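Local coordinates for restriction endonuclease THAI (Thermoplasma acidophilum, PDB 3NDH), which is a restriction endonuclease, probably of the PD-(D/E)XK type, that binds its specific DNA site by intercalation without flipping a base and cuts the duplex, at residues V92-G96 with S97-I101; Y151-D154 with Y155-Q158. All blocks are in the same frame, centred on the assembly; numbering follows the deposited sequence.

Contact 1 of 2, residues V92-G96 with S97-I101; sequences VKLFG and SPISI. With NA (sodium ion), chain E.
With chi1 at 68°, V92 holds CG1 between its own N and carbonyl carbon, and from there that methyl meets both CB of I99 and CD1 of I101, each at 3.9 Å. V92 and I99 run alongside one another, their side chains heading in a common direction. I99, with CG1 beside its N (chi1 -61°) and its chain running on extended, brings CD1 to 3.8 Å from CB of L94. The pairs V92-I99 and L94-S97 put these side chains on one face, which helices 58-74 and 19-25 cover. K93 and P98 form the non-hydrogen-bonded pair on the other face. The backbone evidence identifies a beta hairpin with a two-residue loop: a type I' turn from L94 to S97, with F95 and G96 both at positive phi, and reciprocal bonds L94 N to S97 O and S97 N to L94 O, each 2.9 Å. In the second of these the donor stands above the carbonyl plane. I99 N to V92 O, at 2.8 Å, runs nearly along the C=O axis, whereas the return bond from V92 N to I99 O is weak. Further along strand 97-105, I101 O binds the sodium ion at 2.2 Å; D91 and a DNA phosphate also bind this ion. S100 OG reaches water 1, another sodium ligand.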
loop_
_atom_site.group_PDB
_atom_site.type_symbol
_atom_site.label_atom_id
_atom_site.label_comp_id
_atom_site.label_asym_id
_atom_site.label_seq_id
_atom_site.Cartn_x
_atom_site.Cartn_y
_atom_site.Cartn_z
ATOM N N VAL A 92 -6.159 -15.513 0.217
ATOM C CA VAL A 92 -5.753 -16.641 -0.600
ATOM C C VAL A 92 -6.618 -17.818 -0.192
ATOM O O VAL A 92 -7.185 -17.821 0.902
ATOM C CB VAL A 92 -4.222 -16.910 -0.409
ATOM C CG1 VAL A 92 -3.893 -17.407 0.995
ATOM C CG2 VAL A 92 -3.673 -17.827 -1.484
ATOM N N LYS A 93 -6.792 -18.775 -1.092
ATOM C CA LYS A 93 -7.456 -20.021 -0.755
ATOM C C LYS A 93 -6.522 -21.167 -1.044
ATOM O O LYS A 93 -5.719 -21.115 -1.980
ATOM C CB LYS A 93 -8.769 -20.203 -1.508
ATOM C CG LYS A 93 -9.748 -19.065 -1.345
ATOM C CD LYS A 93 -10.976 -19.331 -2.186
ATOM C CE LYS A 93 -11.954 -18.206 -2.042
ATOM N NZ LYS A 93 -13.197 -18.441 -2.859
ATOM N N LEU A 94 -6.642 -22.203 -0.222
ATOM C CA LEU A 94 -5.805 -23.386 -0.297
ATOM C C LEU A 94 -6.750 -24.582 -0.384
ATOM O O LEU A 94 -7.528 -24.829 0.541
ATOM C CB LEU A 94 -4.912 -23.485 0.945
ATOM C CG LEU A 94 -3.997 -24.709 1.074
ATOM C CD1 LEU A 94 -3.037 -24.839 -0.117
ATOM C CD2 LEU A 94 -3.218 -24.567 2.378
ATOM N N PHE A 95 -6.702 -25.288 -1.512
ATOM C CA PHE A 95 -7.686 -26.331 -1.825
ATOM C C PHE A 95 -9.099 -25.808 -1.579
ATOM O O PHE A 95 -9.954 -26.536 -1.064
ATOM C CB PHE A 95 -7.433 -27.626 -1.042
ATOM C CG PHE A 95 -6.125 -28.293 -1.378
ATOM C CD1 PHE A 95 -6.064 -29.302 -2.332
ATOM C CD2 PHE A 95 -4.954 -27.919 -0.731
ATOM C CE1 PHE A 95 -4.857 -29.924 -2.632
ATOM C CE2 PHE A 95 -3.743 -28.546 -1.018
ATOM C CZ PHE A 95 -3.699 -29.550 -1.967
ATOM N N GLY A 96 -9.334 -24.557 -1.958
ATOM C CA GLY A 96 -10.645 -23.915 -1.843
ATOM C C GLY A 96 -10.968 -23.310 -0.488
ATOM O O GLY A 96 -11.993 -22.649 -0.335
ATOM N N SER A 97 -10.102 -23.520 0.500
ATOM C CA SER A 97 -10.361 -23.069 1.865
ATOM C C SER A 97 -9.717 -21.688 2.096
ATOM O O SER A 97 -8.525 -21.541 1.884
ATOM C CB SER A 97 -9.803 -24.073 2.854
ATOM O OG SER A 97 -10.199 -23.725 4.163
ATOM N N PRO A 98 -10.494 -20.699 2.572
ATOM C CA PRO A 98 -9.980 -19.337 2.690
ATOM C C PRO A 98 -8.971 -19.155 3.829
ATOM O O PRO A 98 -9.120 -19.734 4.909
ATOM C CB PRO A 98 -11.244 -18.496 2.924
ATOM C CG PRO A 98 -12.251 -19.431 3.447
ATOM C CD PRO A 98 -11.898 -20.811 3.011
ATOM N N ILE A 99 -7.970 -18.314 3.579
ATOM C CA ILE A 99 -6.942 -17.994 4.563
ATOM C C ILE A 99 -6.760 -16.469 4.619
ATOM O O ILE A 99 -6.669 -15.817 3.596
ATOM C CB ILE A 99 -5.586 -18.661 4.221
ATOM C CG1 ILE A 99 -5.683 -20.192 4.189
ATOM C CG2 ILE A 99 -4.494 -18.217 5.217
ATOM C CD1 ILE A 99 -4.472 -20.880 3.626
ATOM N N SER A 100 -6.717 -15.941 5.835
ATOM C CA SER A 100 -6.329 -14.577 6.127
ATOM C C SER A 100 -4.854 -14.589 6.491
ATOM O O SER A 100 -4.430 -15.418 7.274
ATOM C CB SER A 100 -7.128 -14.107 7.331
ATOM O OG SER A 100 -6.641 -12.880 7.826
ATOM N N ILE A 101 -4.073 -13.695 5.901
ATOM C CA ILE A 101 -2.676 -13.510 6.242
ATOM C C ILE A 101 -2.491 -12.143 6.892
ATOM O O ILE A 101 -3.034 -11.127 6.406
ATOM C CB ILE A 101 -1.806 -13.595 4.962
ATOM C CG1 ILE A 101 -1.874 -14.996 4.376
ATOM C CG2 ILE A 101 -0.365 -13.215 5.249
ATOM C CD1 ILE A 101 -1.442 -15.089 2.912
HETATM NA NA NA E . -4.372 -9.818 5.232
HETATM O O HOH W 1 -6.408 -10.524 6.308
HETATM O O HOH W 2 -2.455 -9.671 3.755
HETATM O O HOH W 3 -4.364 -7.844 6.830
#

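Contact 2 of 2, residues Y151-D154 with Y155-Q158; sequences YIPD and YVQQ
The chain leaves strand 146-152 at I152, passes P153 in an extended conformation and enters helix 154-164, with P153 at the N-cap position. Q158 N bonds D154 O at 2.9 Å in the carbonyl plane, the first firm helical bond here; P153 O takes weak bonds from V156 N and Q157 N. The extended side chain of Q157 reaches back toward the end of the strand: its NE2 approaches I152 O at 3.0 Å and P153 O at 3.4 Å, both weak bonds, while its stronger partner is F134 O. Replacing Q157 with a leucine would probably leave the carbonyls of I152 and F134 without this donor and weaken the tie between the helix start and the segment before strand 135-141. On another side, P153 CB sits over one face of the Y155 ring, 3.5 Å from the centroid and 15° off the normal, a CH-pi contact. Y155 has CG between its N and carbonyl carbon (chi1 51°), which turns the ring back toward the proline. I152 CG2 meets V156 CG1 at 4.0 Å, their side chains crossing at about a right angle. This is a strand-to-helix junction with proline at the N-cap, linking the central mixed sheet to helix 154-164.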
loop_
_atom_site.group_PDB
_atom_site.type_symbol
_atom_site.label_atom_id
_atom_site.label_comp_id
_atom_site.label_asym_id
_atom_site.label_seq_id
_atom_site.Cartn_x
_atom_site.Cartn_y
_atom_site.Cartn_z
ATOM N N TYR A 151 0.058 -20.472 12.618
ATOM C CA TYR A 151 -1.191 -20.957 12.029
ATOM C C TYR A 151 -2.221 -21.018 13.155
ATOM O O TYR A 151 -2.090 -21.813 14.074
ATOM C CB TYR A 151 -1.013 -22.346 11.382
ATOM C CG TYR A 151 -2.288 -23.120 11.116
ATOM C CD1 TYR A 151 -3.460 -22.487 10.699
ATOM C CD2 TYR A 151 -2.314 -24.495 11.286
ATOM C CE1 TYR A 151 -4.622 -23.212 10.480
ATOM C CE2 TYR A 151 -3.467 -25.224 11.062
ATOM C CZ TYR A 151 -4.613 -24.557 10.656
ATOM O OH TYR A 151 -5.782 -25.282 10.434
ATOM N N ILE A 152 -3.207 -20.132 13.075
ATOM C CA ILE A 152 -4.239 -20.000 14.088
ATOM C C ILE A 152 -5.552 -20.437 13.439
ATOM O O ILE A 152 -6.150 -19.675 12.687
ATOM C CB ILE A 152 -4.318 -18.550 14.611
ATOM C CG1 ILE A 152 -2.939 -18.084 15.130
ATOM C CG2 ILE A 152 -5.348 -18.474 15.718
ATOM C CD1 ILE A 152 -2.845 -16.631 15.538
ATOM N N PRO A 153 -5.982 -21.679 13.700
ATOM C CA PRO A 153 -7.218 -22.174 13.097
ATOM C C PRO A 153 -8.429 -21.291 13.400
ATOM O O PRO A 153 -8.504 -20.670 14.459
ATOM C CB PRO A 153 -7.391 -23.563 13.716
ATOM C CG PRO A 153 -6.029 -23.971 14.148
ATOM C CD PRO A 153 -5.328 -22.699 14.531
ATOM N N ASP A 154 -9.368 -21.250 12.464
ATOM C CA ASP A 154 -10.642 -20.576 12.694
ATOM C C ASP A 154 -11.299 -20.987 14.026
ATOM O O ASP A 154 -11.842 -20.150 14.738
ATOM C CB ASP A 154 -11.625 -20.770 11.524
ATOM C CG ASP A 154 -11.844 -22.224 11.111
ATOM O OD1 ASP A 154 -11.343 -23.169 11.727
ATOM O OD2 ASP A 154 -12.532 -22.403 10.071
ATOM N N TYR A 155 -11.228 -22.259 14.377
ATOM C CA TYR A 155 -11.900 -22.725 15.604
ATOM C C TYR A 155 -11.218 -22.218 16.883
ATOM O O TYR A 155 -11.873 -22.036 17.915
ATOM C CB TYR A 155 -12.082 -24.255 15.613
ATOM C CG TYR A 155 -10.853 -25.085 15.318
ATOM C CD1 TYR A 155 -9.929 -25.380 16.311
ATOM C CD2 TYR A 155 -10.628 -25.609 14.057
ATOM C CE1 TYR A 155 -8.820 -26.152 16.050
ATOM C CE2 TYR A 155 -9.512 -26.374 13.786
ATOM C CZ TYR A 155 -8.609 -26.640 14.786
ATOM O OH TYR A 155 -7.499 -27.407 14.513
ATOM N N VAL A 156 -9.919 -21.962 16.826
ATOM C CA VAL A 156 -9.235 -21.314 17.956
ATOM C C VAL A 156 -9.740 -19.876 18.159
ATOM O O VAL A 156 -10.080 -19.460 19.275
ATOM C CB VAL A 156 -7.707 -21.331 17.777
ATOM C CG1 VAL A 156 -7.051 -20.380 18.791
ATOM C CG2 VAL A 156 -7.177 -22.759 17.940
ATOM N N GLN A 157 -9.809 -19.125 17.068
ATOM C CA GLN A 157 -10.329 -17.762 17.121
ATOM C C GLN A 157 -11.763 -17.742 17.634
ATOM O O GLN A 157 -12.131 -16.917 18.487
ATOM C CB GLN A 157 -10.269 -17.126 15.741
ATOM C CG GLN A 157 -8.867 -17.015 15.152
ATOM C CD GLN A 157 -8.939 -16.716 13.697
ATOM O OE1 GLN A 157 -9.457 -15.659 13.306
ATOM N NE2 GLN A 157 -8.386 -17.615 12.864
ATOM N N GLN A 158 -12.575 -18.666 17.130
ATOM C CA GLN A 158 -13.980 -18.750 17.534
ATOM C C GLN A 158 -14.124 -19.088 19.017
ATOM O O GLN A 158 -14.939 -18.489 19.716
ATOM C CB GLN A 158 -14.716 -19.766 16.653
ATOM C CG GLN A 158 -14.949 -19.242 15.231
ATOM C CD GLN A 158 -15.225 -20.322 14.199
ATOM O OE1 GLN A 158 -15.074 -21.526 14.458
ATOM N NE2 GLN A 158 -15.629 -19.892 13.003
#

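How the contacts relate
Both contacts belong to the same mixed sheet, with contact 1 on strands 92-94 and 97-105 and contact 2 at the end of strand 146-152; strand 135-141 lies between them, parallel to 97-105 and antiparallel to 146-152. Their centres are 13 Å apart and their nearest atoms about 6 Å, so they do not touch. D135 links them indirectly: its backbone bonds S100 of contact 1, and its OD1 accepts D154 N of contact 2. Only contact 1 holds a sodium ligand, and its nearest atom is about 4 Å from the DNA; the nearest atom of contact 2 is about 13 Å from the DNA, with the Q157 side chain about 11 Å from sodium.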